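Local structure of putative oxygenase (4XAA) at residues A23-L27 and R89-L95; I32-K36 and I141-D145; G38-L42 and Q78-E83; D54-N58 and L69-N74; Y109-L113 and R208-I212. The protein probably works as an iron- and 2-oxoglutarate-dependent oxygenase of the phytanoyl-CoA dioxygenase family, taking part in orthosomycin biosynthesis. All coordinates share one frame; numbering follows the deposited sequence.

Interaction 1 (A23-L27 and R89-L95); sequences AGPVL and REELAQL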
# COMPACT_ATOMS: atom_id res chain seq x y z
N ALA A 23 -11.52 -1.83 -2.47
CA ALA A 23 -12.51 -2.84 -2.08
C ALA A 23 -13.37 -2.40 -0.91
O ALA A 23 -14.26 -3.13 -0.47
CB ALA A 23 -11.82 -4.16 -1.74
N GLY A 24 -13.10 -1.22 -0.37
CA GLY A 24 -13.82 -0.75 0.79
C GLY A 24 -13.38 -1.48 2.04
O GLY A 24 -12.37 -2.17 2.03
N PRO A 25 -14.13 -1.30 3.13
CA PRO A 25 -13.83 -1.88 4.44
C PRO A 25 -13.80 -3.40 4.43
O PRO A 25 -14.55 -4.05 3.69
CB PRO A 25 -14.96 -1.35 5.33
CG PRO A 25 -15.47 -0.13 4.62
CD PRO A 25 -15.33 -0.44 3.16
N VAL A 26 -12.93 -3.95 5.26
CA VAL A 26 -12.70 -5.38 5.33
C VAL A 26 -12.70 -5.79 6.79
O VAL A 26 -13.31 -6.78 7.17
CB VAL A 26 -11.37 -5.79 4.68
CG1 VAL A 26 -11.08 -7.25 4.94
CG2 VAL A 26 -11.40 -5.51 3.19
N LEU A 27 -11.99 -5.01 7.59
CA LEU A 27 -11.97 -5.22 9.03
C LEU A 27 -12.93 -4.28 9.72
O LEU A 27 -13.19 -3.18 9.24
CB LEU A 27 -10.57 -5.02 9.59
CG LEU A 27 -9.50 -5.92 8.97
CD1 LEU A 27 -8.10 -5.47 9.41
CD2 LEU A 27 -9.77 -7.37 9.33
N ARG A 89 -5.31 -11.17 10.62
CA ARG A 89 -6.74 -11.44 10.52
C ARG A 89 -6.95 -12.20 9.23
O ARG A 89 -6.33 -11.92 8.21
CB ARG A 89 -7.58 -10.15 10.54
CG ARG A 89 -7.55 -9.37 11.84
CD ARG A 89 -8.21 -10.13 12.98
NE ARG A 89 -9.62 -10.40 12.71
CZ ARG A 89 -10.27 -11.48 13.13
NH1 ARG A 89 -9.62 -12.39 13.85
NH2 ARG A 89 -11.55 -11.66 12.84
N GLU A 90 -7.84 -13.18 9.28
CA GLU A 90 -8.07 -14.06 8.16
C GLU A 90 -8.79 -13.38 6.99
O GLU A 90 -8.68 -13.82 5.85
CB GLU A 90 -8.89 -15.27 8.63
CG GLU A 90 -10.15 -14.87 9.41
CD GLU A 90 -9.91 -14.73 10.93
OE1 GLU A 90 -8.77 -14.42 11.36
OE2 GLU A 90 -10.89 -14.95 11.68
N GLU A 91 -9.54 -12.32 7.28
CA GLU A 91 -10.27 -11.63 6.23
C GLU A 91 -9.34 -11.05 5.17
O GLU A 91 -9.71 -10.92 3.99
CB GLU A 91 -11.13 -10.51 6.83
CG GLU A 91 -12.22 -10.98 7.79
CD GLU A 91 -11.71 -11.09 9.22
OE1 GLU A 91 -10.48 -11.21 9.40
OE2 GLU A 91 -12.56 -11.04 10.15
N LEU A 92 -8.12 -10.72 5.57
CA LEU A 92 -7.18 -10.06 4.67
C LEU A 92 -6.73 -11.00 3.57
O LEU A 92 -6.84 -10.67 2.40
CB LEU A 92 -5.99 -9.53 5.44
CG LEU A 92 -6.40 -8.44 6.43
CD1 LEU A 92 -5.22 -7.97 7.27
CD2 LEU A 92 -7.04 -7.28 5.70
N ALA A 93 -6.27 -12.18 3.95
CA ALA A 93 -5.79 -13.13 2.96
C ALA A 93 -6.95 -13.67 2.14
O ALA A 93 -6.80 -13.97 0.96
CB ALA A 93 -5.03 -14.26 3.62
N GLN A 94 -8.12 -13.78 2.77
CA GLN A 94 -9.32 -14.18 2.05
C GLN A 94 -9.75 -13.13 1.01
O GLN A 94 -10.15 -13.47 -0.09
CB GLN A 94 -10.46 -14.47 3.04
CG GLN A 94 -10.26 -15.79 3.81
CD GLN A 94 -11.14 -15.92 5.05
OE1 GLN A 94 -11.92 -15.02 5.38
NE2 GLN A 94 -11.01 -17.05 5.74
N LEU A 95 -9.64 -11.85 1.36
CA LEU A 95 -9.86 -10.81 0.36
C LEU A 95 -8.89 -10.95 -0.83
O LEU A 95 -9.30 -10.87 -1.99
CB LEU A 95 -9.69 -9.42 0.96
CG LEU A 95 -9.98 -8.30 -0.04
CD1 LEU A 95 -11.49 -8.18 -0.23
CD2 LEU A 95 -9.40 -6.98 0.42

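Interaction 2 (I32-K36 and I141-D145); sequences IARLK and ICLDD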
# COMPACT_ATOMS: atom_id res chain seq x y z
N ILE A 32 -9.33 -1.45 12.73
CA ILE A 32 -8.61 -0.44 12.00
C ILE A 32 -8.05 0.58 12.99
O ILE A 32 -6.93 1.08 12.83
CB ILE A 32 -9.51 0.25 10.97
CG1 ILE A 32 -9.94 -0.75 9.90
CG2 ILE A 32 -8.80 1.44 10.32
CD1 ILE A 32 -8.77 -1.46 9.26
N ALA A 33 -8.82 0.85 14.03
CA ALA A 33 -8.44 1.87 15.00
C ALA A 33 -7.24 1.42 15.81
O ALA A 33 -6.36 2.21 16.12
CB ALA A 33 -9.62 2.19 15.92
N ARG A 34 -7.21 0.14 16.15
CA ARG A 34 -6.09 -0.42 16.88
C ARG A 34 -4.84 -0.49 16.00
O ARG A 34 -3.74 -0.17 16.45
CB ARG A 34 -6.45 -1.79 17.44
CG ARG A 34 -7.56 -1.72 18.49
CD ARG A 34 -7.96 -3.12 18.97
NE ARG A 34 -9.26 -3.52 18.43
CZ ARG A 34 -9.55 -4.76 18.04
NH1 ARG A 34 -8.62 -5.71 18.12
NH2 ARG A 34 -10.77 -5.05 17.56
N LEU A 35 -5.01 -0.89 14.74
CA LEU A 35 -3.90 -0.87 13.80
C LEU A 35 -3.28 0.52 13.71
O LEU A 35 -2.05 0.67 13.76
CB LEU A 35 -4.35 -1.35 12.42
CG LEU A 35 -4.44 -2.86 12.29
CD1 LEU A 35 -4.94 -3.27 10.93
CD2 LEU A 35 -3.08 -3.49 12.57
N LYS A 36 -4.14 1.54 13.62
CA LYS A 36 -3.70 2.93 13.53
C LYS A 36 -2.87 3.29 14.74
O LYS A 36 -1.80 3.87 14.63
CB LYS A 36 -4.91 3.87 13.40
CG LYS A 36 -4.58 5.30 12.91
CD LYS A 36 -5.86 6.06 12.54
CE LYS A 36 -5.60 7.46 11.95
NZ LYS A 36 -5.16 8.48 12.95
N ILE A 141 -4.02 -1.37 3.40
CA ILE A 141 -4.98 -1.02 4.43
C ILE A 141 -4.76 0.42 4.84
O ILE A 141 -3.79 0.75 5.51
CB ILE A 141 -4.87 -1.94 5.67
CG1 ILE A 141 -4.88 -3.41 5.26
CG2 ILE A 141 -6.01 -1.65 6.62
CD1 ILE A 141 -4.44 -4.35 6.37
N CYS A 142 -5.69 1.27 4.44
CA CYS A 142 -5.61 2.70 4.68
C CYS A 142 -6.04 3.08 6.09
O CYS A 142 -7.17 2.79 6.51
CB CYS A 142 -6.46 3.42 3.64
SG CYS A 142 -6.04 2.76 2.00
N LEU A 143 -5.14 3.70 6.84
CA LEU A 143 -5.44 4.04 8.21
C LEU A 143 -5.78 5.52 8.24
O LEU A 143 -6.08 6.09 9.28
CB LEU A 143 -4.26 3.72 9.14
CG LEU A 143 -3.57 2.35 8.96
CD1 LEU A 143 -2.32 2.26 9.84
CD2 LEU A 143 -4.51 1.20 9.27
N ASP A 144 -5.74 6.14 7.07
CA ASP A 144 -6.16 7.52 6.91
C ASP A 144 -7.01 7.76 5.65
O ASP A 144 -6.98 6.96 4.70
CB ASP A 144 -4.94 8.43 6.88
CG ASP A 144 -4.22 8.47 8.21
OD1 ASP A 144 -4.78 9.03 9.16
OD2 ASP A 144 -3.09 7.93 8.30
N ASP A 145 -7.80 8.83 5.69
CA ASP A 145 -8.36 9.45 4.49
C ASP A 145 -7.22 9.91 3.59
O ASP A 145 -6.32 10.61 4.05
CB ASP A 145 -9.24 10.65 4.85
CG ASP A 145 -10.58 10.25 5.44
OD1 ASP A 145 -10.67 9.15 6.01
OD2 ASP A 145 -11.54 11.04 5.34

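Interaction 3 (G38-L42 and Q78-E83); sequences GAERL and QDWAPE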
# COMPACT_ATOMS: atom_id res chain seq x y z
N GLY A 38 -1.31 1.22 16.81
CA GLY A 38 -0.07 0.48 16.76
C GLY A 38 0.90 1.16 15.81
O GLY A 38 2.06 1.32 16.13
N ALA A 39 0.40 1.56 14.65
CA ALA A 39 1.23 2.24 13.66
C ALA A 39 1.86 3.49 14.25
O ALA A 39 3.07 3.69 14.16
CB ALA A 39 0.42 2.59 12.43
N GLU A 40 1.04 4.32 14.87
CA GLU A 40 1.53 5.57 15.44
C GLU A 40 2.59 5.30 16.50
O GLU A 40 3.61 5.98 16.53
CB GLU A 40 0.38 6.38 16.05
CG GLU A 40 -0.63 6.87 15.02
CD GLU A 40 -1.68 7.79 15.63
OE1 GLU A 40 -1.36 8.42 16.67
OE2 GLU A 40 -2.81 7.87 15.09
N ARG A 41 2.36 4.29 17.33
CA ARG A 41 3.37 3.94 18.33
C ARG A 41 4.70 3.58 17.68
O ARG A 41 5.77 3.84 18.23
CB ARG A 41 2.88 2.79 19.20
CG ARG A 41 3.83 2.48 20.35
CD ARG A 41 3.13 1.72 21.45
NE ARG A 41 3.08 0.29 21.18
CZ ARG A 41 2.02 -0.34 20.69
NH1 ARG A 41 0.91 0.34 20.42
NH2 ARG A 41 2.07 -1.65 20.48
N LEU A 42 4.64 2.98 16.50
CA LEU A 42 5.85 2.65 15.78
C LEU A 42 6.51 3.93 15.31
O LEU A 42 7.75 4.07 15.38
CB LEU A 42 5.55 1.75 14.59
CG LEU A 42 5.26 0.29 14.94
CD1 LEU A 42 4.84 -0.43 13.69
CD2 LEU A 42 6.49 -0.34 15.56
N GLN A 78 8.18 -6.28 13.77
CA GLN A 78 8.46 -5.13 14.62
C GLN A 78 7.81 -5.34 15.96
O GLN A 78 6.93 -6.17 16.12
CB GLN A 78 7.98 -3.84 13.96
CG GLN A 78 8.60 -3.56 12.59
CD GLN A 78 10.12 -3.43 12.62
OE1 GLN A 78 10.69 -2.84 13.53
NE2 GLN A 78 10.79 -4.00 11.62
N ASP A 79 8.28 -4.60 16.96
CA ASP A 79 7.73 -4.75 18.29
C ASP A 79 6.50 -3.88 18.45
O ASP A 79 6.60 -2.72 18.85
CB ASP A 79 8.77 -4.39 19.35
CG ASP A 79 8.18 -4.41 20.75
OD1 ASP A 79 7.13 -5.07 20.94
OD2 ASP A 79 8.76 -3.77 21.65
N TRP A 80 5.33 -4.43 18.14
CA TRP A 80 4.09 -3.70 18.40
C TRP A 80 2.92 -4.63 18.63
O TRP A 80 1.79 -4.34 18.24
CB TRP A 80 3.79 -2.72 17.26
CG TRP A 80 3.61 -3.29 15.89
CD1 TRP A 80 4.53 -3.96 15.14
CD2 TRP A 80 2.45 -3.14 15.06
NE1 TRP A 80 4.00 -4.29 13.91
CE2 TRP A 80 2.73 -3.78 13.83
CE3 TRP A 80 1.19 -2.55 15.24
CZ2 TRP A 80 1.79 -3.85 12.79
CZ3 TRP A 80 0.26 -2.62 14.20
CH2 TRP A 80 0.57 -3.26 12.99
N ALA A 81 3.21 -5.76 19.27
CA ALA A 81 2.18 -6.63 19.82
C ALA A 81 1.49 -5.87 20.95
O ALA A 81 2.13 -5.09 21.65
CB ALA A 81 2.79 -7.93 20.32
N PRO A 82 0.19 -6.10 21.15
CA PRO A 82 -0.65 -7.09 20.46
C PRO A 82 -1.34 -6.59 19.18
O PRO A 82 -1.94 -7.42 18.50
CB PRO A 82 -1.70 -7.43 21.52
CG PRO A 82 -1.88 -6.14 22.25
CD PRO A 82 -0.52 -5.50 22.30
N GLU A 83 -1.28 -5.30 18.87
CA GLU A 83 -1.90 -4.78 17.65
C GLU A 83 -1.39 -5.44 16.38
O GLU A 83 -2.14 -5.65 15.43
CB GLU A 83 -1.71 -3.27 17.55
CG GLU A 83 -2.46 -2.49 18.59
CD GLU A 83 -1.62 -2.20 19.80
OE1 GLU A 83 -0.67 -2.97 20.06
OE2 GLU A 83 -1.89 -1.19 20.48

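Interaction 4 (D54-N58 and L69-N74); sequences DDYWN and LYRVHN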
# COMPACT_ATOMS: atom_id res chain seq x y z
N ASP A 54 17.42 -0.23 10.76
CA ASP A 54 17.47 -0.57 9.36
C ASP A 54 16.08 -0.59 8.73
O ASP A 54 15.90 -0.13 7.61
CB ASP A 54 18.17 -1.91 9.16
CG ASP A 54 18.68 -2.09 7.74
OD1 ASP A 54 19.72 -1.46 7.40
OD2 ASP A 54 18.03 -2.85 6.97
N ASP A 55 15.11 -1.13 9.46
CA ASP A 55 13.73 -1.18 8.98
C ASP A 55 13.01 0.17 8.92
O ASP A 55 11.97 0.29 8.26
CB ASP A 55 12.91 -2.14 9.84
CG ASP A 55 13.32 -3.58 9.64
OD1 ASP A 55 13.64 -3.92 8.48
OD2 ASP A 55 13.36 -4.34 10.64
N TYR A 56 13.54 1.19 9.59
CA TYR A 56 12.95 2.53 9.48
C TYR A 56 13.58 3.33 8.32
O TYR A 56 14.62 3.97 8.49
CB TYR A 56 13.11 3.29 10.79
CG TYR A 56 12.15 2.87 11.88
CD1 TYR A 56 12.17 1.58 12.40
CD2 TYR A 56 11.23 3.77 12.41
CE1 TYR A 56 11.31 1.21 13.39
CE2 TYR A 56 10.36 3.39 13.42
CZ TYR A 56 10.40 2.12 13.91
OH TYR A 56 9.54 1.73 14.91
N TRP A 57 12.97 3.27 7.15
CA TRP A 57 13.50 3.95 5.97
C TRP A 57 13.15 5.42 5.98
O TRP A 57 11.98 5.78 6.09
CB TRP A 57 12.96 3.34 4.68
CG TRP A 57 13.32 1.92 4.47
CD1 TRP A 57 13.92 1.09 5.37
CD2 TRP A 57 13.08 1.15 3.29
NE1 TRP A 57 14.07 -0.15 4.82
CE2 TRP A 57 13.56 -0.15 3.55
CE3 TRP A 57 12.49 1.42 2.05
CZ2 TRP A 57 13.49 -1.17 2.60
CZ3 TRP A 57 12.42 0.41 1.12
CH2 TRP A 57 12.91 -0.87 1.40
N ASN A 58 14.18 6.25 5.83
CA ASN A 58 14.03 7.70 5.93
C ASN A 58 14.98 8.45 4.99
O ASN A 58 16.03 7.92 4.61
CB ASN A 58 14.28 8.14 7.37
CG ASN A 58 15.69 7.79 7.85
OD1 ASN A 58 16.62 8.59 7.73
ND2 ASN A 58 15.85 6.59 8.39
N LEU A 69 10.71 10.03 7.88
CA LEU A 69 10.36 8.61 7.86
C LEU A 69 9.32 8.37 6.76
O LEU A 69 8.35 9.11 6.67
CB LEU A 69 9.81 8.18 9.23
CG LEU A 69 9.44 6.71 9.42
CD1 LEU A 69 10.67 5.82 9.31
CD2 LEU A 69 8.73 6.51 10.74
N TYR A 70 9.54 7.36 5.92
CA TYR A 70 8.55 7.04 4.90
C TYR A 70 8.22 5.55 4.84
O TYR A 70 7.28 5.15 4.17
CB TYR A 70 9.00 7.54 3.51
CG TYR A 70 10.28 6.94 2.98
CD1 TYR A 70 10.26 5.76 2.24
CD2 TYR A 70 11.50 7.57 3.18
CE1 TYR A 70 11.44 5.22 1.74
CE2 TYR A 70 12.67 7.03 2.69
CZ TYR A 70 12.64 5.85 1.97
OH TYR A 70 13.82 5.33 1.47
N ARG A 71 8.97 4.72 5.56
CA ARG A 71 8.62 3.31 5.63
C ARG A 71 9.13 2.61 6.87
O ARG A 71 10.20 2.90 7.38
CB ARG A 71 9.14 2.58 4.39
CG ARG A 71 8.64 1.16 4.24
CD ARG A 71 9.33 0.52 3.09
NE ARG A 71 8.81 -0.78 2.68
CZ ARG A 71 8.03 -0.96 1.62
NH1 ARG A 71 7.64 0.07 0.87
NH2 ARG A 71 7.63 -2.17 1.30
N VAL A 72 8.31 1.71 7.38
CA VAL A 72 8.76 0.72 8.33
C VAL A 72 8.70 -0.63 7.63
O VAL A 72 7.63 -1.12 7.29
CB VAL A 72 7.94 0.72 9.60
CG1 VAL A 72 8.55 -0.24 10.59
CG2 VAL A 72 7.88 2.11 10.18
N HIS A 73 9.87 -1.21 7.39
CA HIS A 73 10.01 -2.44 6.62
C HIS A 73 9.88 -3.60 7.57
O HIS A 73 9.99 -3.41 8.78
CB HIS A 73 11.36 -2.46 5.91
CG HIS A 73 11.40 -3.33 4.70
ND1 HIS A 73 10.59 -3.13 3.60
CD2 HIS A 73 12.18 -4.40 4.40
CE1 HIS A 73 10.86 -4.04 2.68
NE2 HIS A 73 11.83 -4.82 3.14
N ASN A 74 9.64 -4.78 7.03
CA ASN A 74 9.47 -5.96 7.87
C ASN A 74 8.49 -5.69 9.01
O ASN A 74 8.80 -5.93 10.17
CB ASN A 74 10.82 -6.40 8.41
CG ASN A 74 11.76 -6.83 7.32
OD1 ASN A 74 11.41 -7.66 6.48
ND2 ASN A 74 12.97 -6.27 7.31

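Interaction 5 (Y109-L113 and R208-I212); sequences YALVL and RTIVI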
# COMPACT_ATOMS: atom_id res chain seq x y z
N TYR A 109 5.31 -7.41 4.64
CA TYR A 109 4.48 -6.52 5.42
C TYR A 109 5.22 -5.21 5.57
O TYR A 109 6.37 -5.20 5.99
CB TYR A 109 4.19 -7.10 6.81
CG TYR A 109 3.62 -8.50 6.86
CD1 TYR A 109 4.42 -9.61 6.62
CD2 TYR A 109 2.29 -8.72 7.20
CE1 TYR A 109 3.91 -10.89 6.68
CE2 TYR A 109 1.77 -10.00 7.28
CZ TYR A 109 2.58 -11.09 7.02
OH TYR A 109 2.09 -12.38 7.09
N ALA A 110 4.56 -4.11 5.27
CA ALA A 110 5.21 -2.82 5.44
C ALA A 110 4.24 -1.75 5.89
O ALA A 110 3.06 -1.78 5.56
CB ALA A 110 5.92 -2.39 4.13
N LEU A 111 4.77 -0.81 6.65
CA LEU A 111 4.06 0.43 6.90
C LEU A 111 4.69 1.52 6.03
O LEU A 111 5.87 1.86 6.19
CB LEU A 111 4.12 0.80 8.38
CG LEU A 111 3.45 2.07 8.88
CD1 LEU A 111 1.93 2.00 8.80
CD2 LEU A 111 3.90 2.37 10.30
N VAL A 112 3.91 2.05 5.09
CA VAL A 112 4.35 3.20 4.33
C VAL A 112 3.60 4.44 4.82
O VAL A 112 2.47 4.36 5.34
CB VAL A 112 4.16 2.99 2.83
CG1 VAL A 112 4.50 1.55 2.47
CG2 VAL A 112 2.74 3.30 2.43
N LEU A 113 4.28 5.58 4.69
CA LEU A 113 3.95 6.79 5.44
C LEU A 113 4.19 8.04 4.66
O LEU A 113 5.23 8.18 4.02
CB LEU A 113 4.81 6.90 6.70
CG LEU A 113 5.01 5.65 7.53
CD1 LEU A 113 6.16 5.87 8.44
CD2 LEU A 113 3.74 5.45 8.29
N ARG A 208 -1.10 7.16 6.41
CA ARG A 208 -0.51 5.95 6.92
C ARG A 208 -1.21 4.75 6.30
O ARG A 208 -2.43 4.68 6.29
CB ARG A 208 -0.60 5.88 8.44
CG ARG A 208 -0.18 7.14 9.17
CD ARG A 208 -0.33 6.92 10.65
NE ARG A 208 -0.47 8.13 11.45
CZ ARG A 208 -1.60 8.83 11.56
NH1 ARG A 208 -2.67 8.46 10.88
NH2 ARG A 208 -1.64 9.90 12.33
N THR A 209 -0.42 3.80 5.81
CA THR A 209 -0.94 2.65 5.10
C THR A 209 -0.17 1.41 5.53
O THR A 209 1.05 1.46 5.68
CB THR A 209 -0.83 2.86 3.57
OG1 THR A 209 -1.62 3.99 3.19
CG2 THR A 209 -1.31 1.65 2.80
N ILE A 210 -0.88 0.31 5.75
CA ILE A 210 -0.23 -0.99 5.92
C ILE A 210 -0.33 -1.76 4.61
O ILE A 210 -1.42 -2.11 4.18
CB ILE A 210 -0.87 -1.81 7.08
CG1 ILE A 210 -0.58 -1.14 8.42
CG2 ILE A 210 -0.36 -3.23 7.10
CD1 ILE A 210 -1.33 -1.76 9.56
N VAL A 211 0.81 -1.99 3.96
CA VAL A 211 0.86 -2.78 2.73
C VAL A 211 1.35 -4.21 3.00
O VAL A 211 2.45 -4.43 3.55
CB VAL A 211 1.80 -2.13 1.67
CG1 VAL A 211 1.69 -2.85 0.33
CG2 VAL A 211 1.49 -0.67 1.51
N ILE A 212 0.52 -5.17 2.62
CA ILE A 212 0.85 -6.58 2.78
C ILE A 212 0.82 -7.21 1.40
O ILE A 212 -0.10 -7.00 0.62
CB ILE A 212 -0.14 -7.30 3.76
CG1 ILE A 212 -0.14 -6.62 5.13
CG2 ILE A 212 0.21 -8.77 3.94
CD1 ILE A 212 -0.94 -7.37 6.19

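Interaction 1 (A23-L27 and R89-L95)
Arg89 and Glu91, both in touch with Leu27, are tied to each other by a salt bridge of 2.9 Å from Arg89 NH2 to Glu91 OE2; the N-H meets the oxygen at a poor angle, so the hydrogen bond within it is weak. The contact lies where the end of the edge strand 20-25 of the larger sheet of this double-stranded beta helix meets the start of helix 90-100, and its interface is otherwise apolar. Leu27 CD2 packs against the aliphatic base of Arg89, 3.7 Å from Arg89 CB. The same methyl lies 3.9 Å from Glu91 OE1, so the pair of charged side chains presents carbon and carboxylate together to the leucine. Glu90 adds a second negative charge: its OE1 sits over one face of the Arg89 guanidinium, where the attraction is of charges alone. The preceding residue, Val26, divides its methyls between Glu91 and Leu95. With CG1 anti to the backbone N (chi1 172°), that branch reaches Glu91 CB at 3.8 Å, while CG2 turns to Leu95. Leu92 CD2 touches both residues, 4.1 Å from Val26 CG1 and more loosely at Leu27 CD1, and Leu92 also packs on Ile141 and Tyr214 of the sheet. Leu95 and Val26 also both rest on Val187 of the neighbouring strand 186-191, which makes backbone bonds to Ala23. Leu95 CD2 serves two residues of the edge strand and its exit, lying 3.7 Å from Val26 CG2 and 4.3 Å from Ala23 CB.

Interaction 2 (I32-K36 and I141-D145)
Lys36 of helix 29-47 runs along the backbone of Leu143 and reaches Asp144, just beyond the end of strand 136-142. From CB, CG is directed anti to the backbone N (chi1 -164°), and the chain then stays extended as far as CE. CG lies 4.1 Å from Leu143 CB; the two side chains run past one another head to tail. CD and CE follow the carbonyl, with CE 3.0 Å from Leu143 O and 3.3 Å from Asp144 OD1. After a bend at the last torsion (chi4 -75°), NZ stays 3.8 Å from Asp144 OD1, farther than CE, so the salt bridge is long. NZ also pairs with Glu40, and Asp144 holds Arg208 as its stronger partner. Deeper in, the contact is apolar. Leu143 CD2 lies 4.1 Å from Leu35 CB, and Ile32 CD1 meets Ile141 CG2 at 3.8 Å. Helix 29-47 thus covers one face of the larger sheet of the double-stranded beta helix, with Leu35 and Leu143 both reaching Ile210 of the adjoining strand. Hydrocarbon holds the buried part, while the outer end belongs to a charged cluster, where Asp144 and Glu40 probably offset the two neighbouring positive charges of Lys36 and Arg208.

Interaction 3 (G38-L42 and Q78-E83)
Helix 29-47, which lies across the larger sheet of the double-stranded beta helix, is flanked here by the long loop between strand 68-72 and helix 90-100, with Trp80 wedged against Gly38 and Leu42 and with Glu83 paired to Arg41. The indole is the centre of the packing. Leu42 CD1 stands almost squarely over its five-membered ring, 3.7 Å from the centroid and 5° off the normal, a CH-pi contact on one face. The other methyl, Leu42 CD2, packs on the linking carbon Trp80 CB and reaches Gln78 CB. Gly38 has no side chain, which lets the benzo part of the ring come down onto the helix backbone, with Trp80 CE3 only 3.6 Å from Gly38 CA. Trp80 CG stands between its own backbone N and carbonyl carbon (chi1 60°), and this turns the ring back over the helix. Trp80 NE1 donates to Leu75 O. At the outer side of the helix, Arg41 presents NH1 and NH2 together to the Glu83 carboxylate. Its chain starts anti to the backbone N and bends at the third torsion, bringing each nitrogen to its own oxygen. The guanidinium and carboxylate planes are 35° apart, and both oxygens are met from above the carboxylate plane. The Leu42 carbonyl extends the contact to the hairpin by accepting from Tyr56 OH. Of the two hydrogen bonds of this salt bridge, Arg41 NH2 to Glu83 OE1 (3.1 Å) lies near the guanidinium plane, while Arg41 NH1 to Glu83 OE2 (3.2 Å) is more tilted.

Interaction 4 (D54-N58 and L69-N74)
Strands 56-58 and 69-72 run antiparallel, their axes 4.7 Å apart, with Trp57 and Arg71 as a hydrogen-bonded pair flanked by the non-hydrogen-bonded pairs Tyr56 with Val72 and Asn58 with Leu69. Trp57 O accepts from two donors, Tyr70 N at 2.9 Å and Arg71 N at 3.2 Å. Tyr70 and Arg71 therefore both face Trp57, a classic beta bulge. The indole lies on an extended Arg71: Arg71 CD sits over the six-membered ring, 3.4 Å from Trp57 CE3, whereas the guanidinium is too distant for more than weak cation-pi attraction. His73 forms an offset stack with the same ring, planes 23° apart, and Trp57 CZ2 lies over the imidazole centre. The imidazole is held by Arg71 NE, which donates to His73 ND1 close to the ring plane. This hairpin closes one edge of the larger sheet of the double-stranded beta helix, and the Arg71 side chain is about 6 Å (nearest atoms) from the bound nickel. Tyr70 stands beside the indole, and Trp57 CB packs over the phenol face. On the face shared by Tyr56, Leu69 and Val72, Leu69 CD1 meets Tyr56 CD2 at 3.8 Å, and Phe46 of helix 29-47 packs on Tyr56 and Leu69. Past the strands, Asn74 ND2 donates to Asp55 OD1 at 2.7 Å, on the syn side but well out of the carboxylate plane, while Asp55 OD2 takes a bond from Gln78.

Interaction 5 (Y109-L113 and R208-I212)
Ala110 and Val211 exchange two backbone hydrogen bonds, Ala110 N to Val211 O at 2.7 Å and Val211 N to Ala110 O at 2.8 Å. Val112 and Thr209 repeat the exchange, both bonds being 3.0 Å long. Between these pairs the peptide groups of Leu111 and Ile210 turn outwards: Leu111 bonds to Val72 and Ile210 to Ile141 in the flanking strands, so the backbone polar groups of both central residues are satisfied within the sheet. Arg208 and Ile212 likewise pair with Leu143 and Leu139. On the face of Tyr109, Leu111 and Ile210, which helix 29-47 covers in part, Tyr109 CD2 meets Ile212 CD1 at 3.6 Å. Leu111 CG, placed anti to its backbone N (chi1 180°), brings CD1 against Thr209 O and Ile210 CG1. The Arg208 guanidinium leads off to a salt bridge with Asp144. On the other face Val112 CG2 lies beside Thr209 CB at 3.8 Å, and Val112 CG1 touches Val211 CG2; the Val211 side chain is about 7 Å (nearest atoms) from the nickel held by His125, Asp127 and His196. An antiparallel sheet backed by a helix on its outer face, with the metal at its inner face, fits the double-stranded beta helix of the cupin clan.

From the N terminus, interaction 1 opens first, at the end of strand 20-25, and closes at helix 90-100. Interaction 2 opens next, from helix 29-47, and crosses interaction 1 by closing later, at strand 136-142. Interaction 3 lies within both of these loops and ties the same helix to the segment 78-83; interaction 4, the hairpin of strands 56-59 and 68-72, is the innermost. Interaction 5 starts after 1, 3 and 4 have closed and crosses interaction 2, pairing strands 105-114 and 207-215. These central strands adjoin strand 68-72 of interaction 4 and strand 136-142 of interaction 2, so the contacts link most strands of the larger sheet with helices 29-47 and 90-100.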